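Poly(A) RNA polymerase protein 2 (Saccharomyces cerevisiae, PDB 3NYB) probably adds poly(A) tails to RNA as the polymerase of TRAMP, an RNA surveillance complex in which it pairs with the zinc-knuckle protein Air2p. Local coordinates at residues Asn228-Leu236 and Val244-Ser252; Leu218-Lys227 and Lys286-Thr297. The protein carries 1 engineered substitution. All coordinates share one frame; numbering follows the deposited sequence.

Interaction 1: residues Asn228-Leu236 and Val244-Ser252; sequences NFGYDDVAL and VYFPKSTWS
Phe-229 turns the CE1 edge of its ring onto one face of Tyr-245; centroids 5.6 Å apart and planes at 85° identify a T-shaped pair, displaced toward the rim of the tyrosine. On the same side of the hairpin, Val-234 CG1 packs 3.5 Å from Tyr-245 CB, and Tyr-50 of the AIR2 chain packs against the valine. The other side carries Ala-235 and Phe-246. With CG between the backbone N and the carbonyl carbon (chi1 55°), the Phe-246 ring folds over its neighbour, and Ala-235 CB makes a CH-pi contact 4.1 Å from the ring centroid, 21° off the normal. Their backbones pair too, Ala-235 N to Phe-246 O (2.8 Å) and Phe-246 N to Ala-235 O (3.1 Å). Lys-248 closes the open end: its N donates to Asp-233 O, while the chain, bent at chi2 and chi4, brings NZ to Tyr-231 O at 2.7 Å, almost in line with the C=O. Weak bonds to Asp-232 O and Ser-262 O supplement it. A leucine in place of this lysine would probably leave Tyr-231 O without its short donor and the turn before Val-234 less firmly held. With Asp-232 OD1 6.7 Å from NZ, carbonyl dipoles rather than an ion pair appear to stabilise the ammonium.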
loop_
_atom_site.group_PDB
_atom_site.type_symbol
_atom_site.label_atom_id
_atom_site.label_comp_id
_atom_site.label_asym_id
_atom_site.label_seq_id
_atom_site.Cartn_x
_atom_site.Cartn_y
_atom_site.Cartn_z
ATOM N N ASN A 228 15.115 0.633 -7.884
ATOM C CA ASN A 228 16.206 1.452 -7.364
ATOM C C ASN A 228 16.467 1.366 -5.872
ATOM O O ASN A 228 17.589 1.604 -5.434
ATOM C CB ASN A 228 15.980 2.915 -7.726
ATOM C CG ASN A 228 15.666 3.101 -9.182
ATOM O OD1 ASN A 228 16.336 2.543 -10.051
ATOM N ND2 ASN A 228 14.635 3.881 -9.465
ATOM N N PHE A 229 15.444 1.061 -5.083
ATOM C CA PHE A 229 15.612 1.154 -3.642
ATOM C C PHE A 229 16.676 0.174 -3.145
ATOM O O PHE A 229 16.636 -1.017 -3.449
ATOM C CB PHE A 229 14.286 0.965 -2.907
ATOM C CG PHE A 229 14.363 1.277 -1.435
ATOM C CD1 PHE A 229 14.168 2.563 -0.972
ATOM C CD2 PHE A 229 14.641 0.277 -0.514
ATOM C CE1 PHE A 229 14.244 2.848 0.390
ATOM C CE2 PHE A 229 14.718 0.554 0.845
ATOM C CZ PHE A 229 14.521 1.844 1.294
ATOM N N GLY A 230 17.640 0.696 -2.391
ATOM C CA GLY A 230 18.710 -0.122 -1.852
ATOM C C GLY A 230 18.240 -0.953 -0.677
ATOM O O GLY A 230 18.546 -0.650 0.473
ATOM N N TYR A 231 17.484 -2.001 -0.969
ATOM C CA TYR A 231 16.931 -2.852 0.073
ATOM C C TYR A 231 18.003 -3.379 1.004
ATOM O O TYR A 231 17.809 -3.423 2.217
ATOM C CB TYR A 231 16.156 -4.010 -0.552
ATOM C CG TYR A 231 14.822 -3.572 -1.082
ATOM C CD1 TYR A 231 13.711 -3.538 -0.255
ATOM C CD2 TYR A 231 14.678 -3.167 -2.399
ATOM C CE1 TYR A 231 12.489 -3.129 -0.727
ATOM C CE2 TYR A 231 13.457 -2.752 -2.886
ATOM C CZ TYR A 231 12.364 -2.735 -2.043
ATOM O OH TYR A 231 11.138 -2.319 -2.506
ATOM N N ASP A 232 19.129 -3.779 0.423
ATOM C CA ASP A 232 20.253 -4.304 1.188
ATOM C C ASP A 232 20.752 -3.310 2.232
ATOM O O ASP A 232 21.026 -3.693 3.367
ATOM C CB ASP A 232 21.403 -4.703 0.251
ATOM C CG ASP A 232 21.175 -6.047 -0.422
ATOM O OD1 ASP A 232 21.289 -7.090 0.261
ATOM O OD2 ASP A 232 20.896 -6.059 -1.639
ATOM N N ASP A 233 20.840 -2.036 1.853
ATOM C CA ASP A 233 21.544 -1.031 2.655
ATOM C C ASP A 233 20.693 0.088 3.287
ATOM O O ASP A 233 21.139 0.729 4.238
ATOM C CB ASP A 233 22.666 -0.393 1.825
ATOM C CG ASP A 233 23.552 -1.422 1.142
ATOM O OD1 ASP A 233 24.187 -2.237 1.843
ATOM O OD2 ASP A 233 23.628 -1.406 -0.103
ATOM N N VAL A 234 19.491 0.339 2.770
ATOM C CA VAL A 234 18.689 1.468 3.249
ATOM C C VAL A 234 17.473 1.063 4.087
ATOM O O VAL A 234 16.756 0.129 3.739
ATOM C CB VAL A 234 18.205 2.346 2.081
ATOM C CG1 VAL A 234 17.536 3.607 2.605
ATOM C CG2 VAL A 234 19.362 2.694 1.170
ATOM N N ALA A 235 17.240 1.785 5.181
ATOM C CA ALA A 235 16.094 1.530 6.054
ATOM C C ALA A 235 15.171 2.744 6.120
ATOM O O ALA A 235 15.550 3.841 5.708
ATOM C CB ALA A 235 16.562 1.152 7.450
ATOM N N LEU A 236 13.960 2.546 6.637
ATOM C CA LEU A 236 12.995 3.635 6.736
ATOM C C LEU A 236 12.602 3.906 8.175
ATOM O O LEU A 236 12.408 2.974 8.954
ATOM C CB LEU A 236 11.734 3.338 5.918
ATOM C CG LEU A 236 11.815 3.480 4.403
ATOM C CD1 LEU A 236 12.374 2.225 3.825
ATOM C CD2 LEU A 236 10.438 3.732 3.850
ATOM N N VAL A 244 12.261 9.319 6.579
ATOM C CA VAL A 244 13.715 9.347 6.644
ATOM C C VAL A 244 14.322 8.029 6.183
ATOM O O VAL A 244 13.781 6.963 6.465
ATOM C CB VAL A 244 14.168 9.607 8.096
ATOM C CG1 VAL A 244 15.449 8.854 8.417
ATOM C CG2 VAL A 244 14.316 11.088 8.349
ATOM N N TYR A 245 15.439 8.095 5.465
ATOM C CA TYR A 245 16.247 6.904 5.235
ATOM C C TYR A 245 17.441 6.923 6.178
ATOM O O TYR A 245 17.996 7.981 6.470
ATOM C CB TYR A 245 16.793 6.842 3.807
ATOM C CG TYR A 245 15.781 6.880 2.690
ATOM C CD1 TYR A 245 14.468 6.476 2.886
ATOM C CD2 TYR A 245 16.157 7.287 1.418
ATOM C CE1 TYR A 245 13.548 6.509 1.846
ATOM C CE2 TYR A 245 15.250 7.318 0.376
ATOM C CZ TYR A 245 13.945 6.931 0.593
ATOM O OH TYR A 245 13.049 6.968 -0.450
ATOM N N PHE A 246 17.844 5.753 6.653
ATOM C CA PHE A 246 19.145 5.628 7.297
ATOM C C PHE A 246 19.799 4.305 6.931
ATOM O O PHE A 246 19.107 3.325 6.682
ATOM C CB PHE A 246 19.066 5.835 8.819
ATOM C CG PHE A 246 18.088 4.938 9.525
ATOM C CD1 PHE A 246 18.487 3.710 10.022
ATOM C CD2 PHE A 246 16.780 5.348 9.735
ATOM C CE1 PHE A 246 17.591 2.892 10.690
ATOM C CE2 PHE A 246 15.883 4.536 10.402
ATOM C CZ PHE A 246 16.288 3.306 10.879
ATOM N N PRO A 247 21.142 4.281 6.874
ATOM C CA PRO A 247 21.855 3.074 6.439
ATOM C C PRO A 247 21.722 1.966 7.482
ATOM O O PRO A 247 21.699 2.249 8.678
ATOM C CB PRO A 247 23.314 3.543 6.330
ATOM C CG PRO A 247 23.272 5.051 6.434
ATOM C CD PRO A 247 22.069 5.361 7.252
ATOM N N LYS A 248 21.622 0.722 7.034
ATOM C CA LYS A 248 21.462 -0.393 7.955
ATOM C C LYS A 248 22.582 -0.379 8.976
ATOM O O LYS A 248 22.359 -0.615 10.166
ATOM C CB LYS A 248 21.480 -1.722 7.200
ATOM C CG LYS A 248 20.413 -1.854 6.125
ATOM C CD LYS A 248 19.044 -2.103 6.722
ATOM C CE LYS A 248 17.995 -2.246 5.631
ATOM N NZ LYS A 248 18.077 -3.557 4.929
ATOM N N SER A 249 23.785 -0.086 8.491
ATOM C CA SER A 249 25.005 -0.154 9.291
ATOM C C SER A 249 24.964 0.688 10.564
ATOM O O SER A 249 25.680 0.398 11.519
ATOM C CB SER A 249 26.206 0.239 8.432
ATOM O OG SER A 249 25.859 1.284 7.541
ATOM N N THR A 250 24.123 1.720 10.578
ATOM C CA THR A 250 23.989 2.586 11.748
ATOM C C THR A 250 22.954 2.056 12.738
ATOM O O THR A 250 22.971 2.414 13.916
ATOM C CB THR A 250 23.612 4.033 11.354
ATOM O OG1 THR A 250 22.197 4.128 11.147
ATOM C CG2 THR A 250 24.342 4.457 10.089
ATOM N N TRP A 251 22.048 1.209 12.257
ATOM C CA TRP A 251 21.042 0.612 13.129
ATOM C C TRP A 251 21.671 -0.555 13.861
ATOM O O TRP A 251 21.595 -1.695 13.408
ATOM C CB TRP A 251 19.822 0.131 12.338
ATOM C CG TRP A 251 18.582 -0.021 13.183
ATOM C CD1 TRP A 251 18.517 -0.037 14.546
ATOM C CD2 TRP A 251 17.234 -0.209 12.712
ATOM N NE1 TRP A 251 17.213 -0.206 14.953
ATOM C CE2 TRP A 251 16.419 -0.316 13.862
ATOM C CE3 TRP A 251 16.658 -0.293 11.450
ATOM C CZ2 TRP A 251 15.033 -0.503 13.756
ATOM C CZ3 TRP A 251 15.284 -0.479 11.361
ATOM C CH2 TRP A 251 14.489 -0.582 12.508
ATOM N N SER A 252 22.298 -0.262 14.994
ATOM C CA SER A 252 23.041 -1.266 15.745
ATOM C C SER A 252 22.111 -2.274 16.412
ATOM O O SER A 252 22.464 -3.442 16.586
ATOM C CB SER A 252 23.926 -0.587 16.792
ATOM O OG SER A 252 24.637 0.501 16.223
#

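Interaction 2: residues Leu218-Lys227 and Lys286-Thr297; sequences LIEFFELYGK and KKAFAGAFDLLT
Tyr-225 O is approached by two groups: the hydroxyl of Tyr-231 hydrogen-bonds to it, and Phe-289 brings CD2 to 3.6 Å, with the oxygen lying in the plane of the ring at its edge. The same phenylalanine is a knob in a hole formed by Phe-221, Phe-222, Tyr-225 and Gly-226. Phe-221 points the CE2 edge of its ring at one face of Phe-289, a T-shaped pair with planes at 75°, whereas Phe-222 meets Phe-289 obliquely; the three rings form an aromatic cluster. Phe-222 also receives Ala-292 CB over the centre of one face, 3.6 Å from the centroid and almost on the ring normal, while Leu-296 CD1 reaches its edge 3.7 Å from CD2. Farther along, Phe-293 has CG anti to its own backbone N (chi1 175°), which lays the ring alongside Glu-223, with Glu-223 CB 3.5 Å from Phe-293 CD1. Lys-227 CD covers one face of that ring and Thr-297 CG2 the opposite one; the Glu-223 carboxylate is engaged by Arg-26 of the AIR2 chain in a salt bridge. Gly-226 CA lies 4.3 Å from Ala-290 CA, and the lack of a side chain, which would point toward the other helix, is consistent with so close an approach. Leu-171 and Phe-170 of helix 160-173 add to the apolar layer beside Phe-289 and Ala-292. Segment axes 7.4 Å apart at 144° describe a closely packed, roughly antiparallel helix pair, consistent with the helical central domain that accompanies the catalytic domain in this family.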
loop_
_atom_site.group_PDB
_atom_site.type_symbol
_atom_site.label_atom_id
_atom_site.label_comp_id
_atom_site.label_asym_id
_atom_site.label_seq_id
_atom_site.Cartn_x
_atom_site.Cartn_y
_atom_site.Cartn_z
ATOM N N LEU A 218 2.121 6.981 -9.274
ATOM C CA LEU A 218 1.880 5.545 -9.225
ATOM C C LEU A 218 3.014 4.827 -9.923
ATOM O O LEU A 218 3.668 3.954 -9.353
ATOM C CB LEU A 218 0.545 5.197 -9.879
ATOM C CG LEU A 218 -0.143 3.862 -9.537
ATOM C CD1 LEU A 218 -0.311 2.991 -10.749
ATOM C CD2 LEU A 218 0.555 3.103 -8.421
ATOM N N ILE A 219 3.260 5.212 -11.161
ATOM C CA ILE A 219 4.366 4.636 -11.900
ATOM C C ILE A 219 5.672 4.804 -11.134
ATOM O O ILE A 219 6.368 3.831 -10.875
ATOM C CB ILE A 219 4.477 5.249 -13.295
ATOM C CG1 ILE A 219 3.329 4.748 -14.167
ATOM C CG2 ILE A 219 5.804 4.892 -13.917
ATOM C CD1 ILE A 219 3.356 5.286 -15.556
ATOM N N GLU A 220 5.983 6.033 -10.744
ATOM C CA GLU A 220 7.230 6.310 -10.040
ATOM C C GLU A 220 7.341 5.577 -8.700
ATOM O O GLU A 220 8.441 5.283 -8.235
ATOM C CB GLU A 220 7.424 7.817 -9.860
ATOM C CG GLU A 220 7.490 8.570 -11.178
ATOM C CD GLU A 220 7.475 10.077 -11.008
ATOM O OE1 GLU A 220 7.262 10.557 -9.877
ATOM O OE2 GLU A 220 7.675 10.781 -12.016
ATOM N N PHE A 221 6.211 5.273 -8.077
ATOM C CA PHE A 221 6.249 4.480 -6.861
ATOM C C PHE A 221 6.785 3.080 -7.160
ATOM O O PHE A 221 7.625 2.561 -6.432
ATOM C CB PHE A 221 4.864 4.395 -6.212
ATOM C CG PHE A 221 4.761 3.339 -5.139
ATOM C CD1 PHE A 221 4.946 3.660 -3.812
ATOM C CD2 PHE A 221 4.468 2.025 -5.464
ATOM C CE1 PHE A 221 4.845 2.693 -2.819
ATOM C CE2 PHE A 221 4.367 1.058 -4.479
ATOM C CZ PHE A 221 4.556 1.392 -3.157
ATOM N N PHE A 222 6.287 2.463 -8.223
ATOM C CA PHE A 222 6.748 1.130 -8.592
ATOM C C PHE A 222 8.182 1.164 -9.098
ATOM O O PHE A 222 8.909 0.174 -9.017
ATOM C CB PHE A 222 5.837 0.510 -9.651
ATOM C CG PHE A 222 4.474 0.148 -9.139
ATOM C CD1 PHE A 222 4.335 -0.656 -8.021
ATOM C CD2 PHE A 222 3.336 0.604 -9.779
ATOM C CE1 PHE A 222 3.088 -0.991 -7.547
ATOM C CE2 PHE A 222 2.094 0.275 -9.311
ATOM C CZ PHE A 222 1.964 -0.526 -8.193
ATOM N N GLU A 223 8.578 2.314 -9.628
ATOM C CA GLU A 223 9.922 2.506 -10.141
ATOM C C GLU A 223 10.911 2.592 -8.993
ATOM O O GLU A 223 11.967 1.965 -9.011
ATOM C CB GLU A 223 9.977 3.789 -10.963
ATOM C CG GLU A 223 11.355 4.152 -11.450
ATOM C CD GLU A 223 11.375 5.489 -12.145
ATOM O OE1 GLU A 223 11.815 5.542 -13.315
ATOM O OE2 GLU A 223 10.940 6.481 -11.517
ATOM N N LEU A 224 10.558 3.375 -7.985
ATOM C CA LEU A 224 11.410 3.520 -6.823
ATOM C C LEU A 224 11.605 2.176 -6.153
ATOM O O LEU A 224 12.726 1.690 -6.027
ATOM C CB LEU A 224 10.813 4.528 -5.843
ATOM C CG LEU A 224 11.704 4.898 -4.662
ATOM C CD1 LEU A 224 11.567 3.894 -3.556
ATOM C CD2 LEU A 224 13.155 5.000 -5.100
ATOM N N TYR A 225 10.500 1.566 -5.742
ATOM C CA TYR A 225 10.543 0.356 -4.927
ATOM C C TYR A 225 10.693 -0.916 -5.744
ATOM O O TYR A 225 10.805 -2.004 -5.191
ATOM C CB TYR A 225 9.302 0.265 -4.043
ATOM C CG TYR A 225 9.210 1.369 -3.020
ATOM C CD1 TYR A 225 10.180 1.515 -2.043
ATOM C CD2 TYR A 225 8.151 2.264 -3.023
ATOM C CE1 TYR A 225 10.100 2.518 -1.097
ATOM C CE2 TYR A 225 8.066 3.273 -2.082
ATOM C CZ TYR A 225 9.045 3.393 -1.122
ATOM O OH TYR A 225 8.973 4.393 -0.184
ATOM N N GLY A 226 10.702 -0.782 -7.062
ATOM C CA GLY A 226 10.862 -1.943 -7.917
ATOM C C GLY A 226 12.241 -2.044 -8.552
ATOM O O GLY A 226 12.708 -3.142 -8.852
ATOM N N LYS A 227 12.902 -0.906 -8.745
ATOM C CA LYS A 227 14.129 -0.870 -9.538
ATOM C C LYS A 227 15.341 -0.254 -8.849
ATOM O O LYS A 227 16.470 -0.588 -9.188
ATOM C CB LYS A 227 13.878 -0.147 -10.860
ATOM C CG LYS A 227 12.967 -0.919 -11.814
ATOM C CD LYS A 227 12.431 -0.037 -12.936
ATOM C CE LYS A 227 13.527 0.425 -13.891
ATOM N NZ LYS A 227 13.060 1.539 -14.778
ATOM N N LYS A 286 9.811 -7.187 -4.849
ATOM C CA LYS A 286 10.531 -6.258 -5.716
ATOM C C LYS A 286 10.353 -6.608 -7.185
ATOM O O LYS A 286 10.150 -5.725 -8.019
ATOM C CB LYS A 286 12.019 -6.236 -5.372
ATOM C CG LYS A 286 12.858 -5.393 -6.320
ATOM C CD LYS A 286 14.299 -5.310 -5.852
ATOM C CE LYS A 286 15.144 -4.437 -6.781
ATOM N NZ LYS A 286 16.585 -4.484 -6.412
ATOM N N LYS A 287 10.437 -7.896 -7.506
ATOM C CA LYS A 287 10.159 -8.343 -8.872
ATOM C C LYS A 287 8.777 -7.888 -9.333
ATOM O O LYS A 287 8.613 -7.448 -10.462
ATOM C CB LYS A 287 10.282 -9.868 -9.009
ATOM C CG LYS A 287 11.593 -10.325 -9.621
ATOM C CD LYS A 287 12.471 -11.080 -8.639
ATOM C CE LYS A 287 12.081 -12.555 -8.592
ATOM N NZ LYS A 287 13.192 -13.431 -8.114
ATOM N N ALA A 288 7.791 -7.980 -8.447
ATOM C CA ALA A 288 6.416 -7.648 -8.802
ATOM C C ALA A 288 6.205 -6.149 -9.052
ATOM O O ALA A 288 5.569 -5.774 -10.037
ATOM C CB ALA A 288 5.445 -8.174 -7.756
ATOM N N PHE A 289 6.743 -5.293 -8.183
ATOM C CA PHE A 289 6.665 -3.854 -8.439
ATOM C C PHE A 289 7.271 -3.506 -9.795
ATOM O O PHE A 289 6.726 -2.709 -10.552
ATOM C CB PHE A 289 7.371 -3.045 -7.353
ATOM C CG PHE A 289 6.659 -3.040 -6.037
ATOM C CD1 PHE A 289 5.279 -3.128 -5.979
ATOM C CD2 PHE A 289 7.366 -2.923 -4.856
ATOM C CE1 PHE A 289 4.625 -3.122 -4.768
ATOM C CE2 PHE A 289 6.716 -2.911 -3.644
ATOM C CZ PHE A 289 5.339 -3.009 -3.600
ATOM N N ALA A 290 8.418 -4.100 -10.087
ATOM C CA ALA A 290 9.075 -3.856 -11.351
ATOM C C ALA A 290 8.146 -4.308 -12.473
ATOM O O ALA A 290 7.987 -3.617 -13.477
ATOM C CB ALA A 290 10.380 -4.605 -11.401
ATOM N N GLY A 291 7.533 -5.475 -12.293
ATOM C CA GLY A 291 6.522 -5.953 -13.217
ATOM C C GLY A 291 5.440 -4.907 -13.423
ATOM O O GLY A 291 5.018 -4.638 -14.548
ATOM N N ALA A 292 5.002 -4.298 -12.328
ATOM C CA ALA A 292 3.937 -3.315 -12.398
ATOM C C ALA A 292 4.392 -2.100 -13.204
ATOM O O ALA A 292 3.696 -1.633 -14.107
ATOM C CB ALA A 292 3.491 -2.919 -11.000
ATOM N N PHE A 293 5.570 -1.595 -12.875
ATOM C CA PHE A 293 6.194 -0.537 -13.655
ATOM C C PHE A 293 6.259 -0.905 -15.142
ATOM O O PHE A 293 5.817 -0.137 -15.994
ATOM C CB PHE A 293 7.594 -0.275 -13.115
ATOM C CG PHE A 293 8.363 0.715 -13.907
ATOM C CD1 PHE A 293 8.416 2.039 -13.514
ATOM C CD2 PHE A 293 9.041 0.329 -15.049
ATOM C CE1 PHE A 293 9.128 2.963 -14.243
ATOM C CE2 PHE A 293 9.753 1.245 -15.787
ATOM C CZ PHE A 293 9.799 2.567 -15.383
ATOM N N ASP A 294 6.806 -2.079 -15.453
ATOM C CA ASP A 294 6.924 -2.524 -16.840
ATOM C C ASP A 294 5.572 -2.510 -17.538
ATOM O O ASP A 294 5.451 -2.007 -18.655
ATOM C CB ASP A 294 7.525 -3.927 -16.917
ATOM C CG ASP A 294 9.002 -3.953 -16.572
ATOM O OD1 ASP A 294 9.527 -2.924 -16.096
ATOM O OD2 ASP A 294 9.641 -5.007 -16.776
ATOM N N LEU A 295 4.559 -3.061 -16.871
ATOM C CA LEU A 295 3.217 -3.157 -17.438
ATOM C C LEU A 295 2.594 -1.786 -17.688
ATOM O O LEU A 295 2.100 -1.515 -18.785
ATOM C CB LEU A 295 2.314 -3.988 -16.528
ATOM C CG LEU A 295 2.545 -5.504 -16.506
ATOM C CD1 LEU A 295 2.120 -6.124 -15.181
ATOM C CD2 LEU A 295 1.819 -6.168 -17.654
ATOM N N LEU A 296 2.626 -0.926 -16.671
ATOM C CA LEU A 296 2.065 0.424 -16.774
ATOM C C LEU A 296 2.730 1.263 -17.863
ATOM O O LEU A 296 2.048 1.857 -18.703
ATOM C CB LEU A 296 2.171 1.165 -15.441
ATOM C CG LEU A 296 1.348 0.647 -14.264
ATOM C CD1 LEU A 296 1.728 1.425 -13.015
ATOM C CD2 LEU A 296 -0.141 0.764 -14.530
ATOM N N THR A 297 4.061 1.316 -17.832
ATOM C CA THR A 297 4.822 2.097 -18.799
ATOM C C THR A 297 4.655 1.552 -20.213
ATOM O O THR A 297 4.450 2.319 -21.157
ATOM C CB THR A 297 6.315 2.157 -18.439
ATOM O OG1 THR A 297 6.889 0.847 -18.531
ATOM C CG2 THR A 297 6.497 2.688 -17.027
#

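The two contacts are joined through helix 214-228: its last turns form one side of interaction 2, and the chain then runs straight into residues 228-236 of interaction 1. The hairpin of strands 234-238 and 243-247 follows, and helix 282-304 returns later to complete interaction 2, so interaction 1 lies between its partners in sequence. Their centres are about 20 Å apart, yet the edges meet: Phe-229 N is 2.9 Å from Leu-224 O, a probable hydrogen bond, and Tyr-231 CE2 packs 4.0 Å from Lys-286 CD. Both contacts also touch the AIR2 chain, so the helix pair and the hairpin together contribute to the surface that holds this partner.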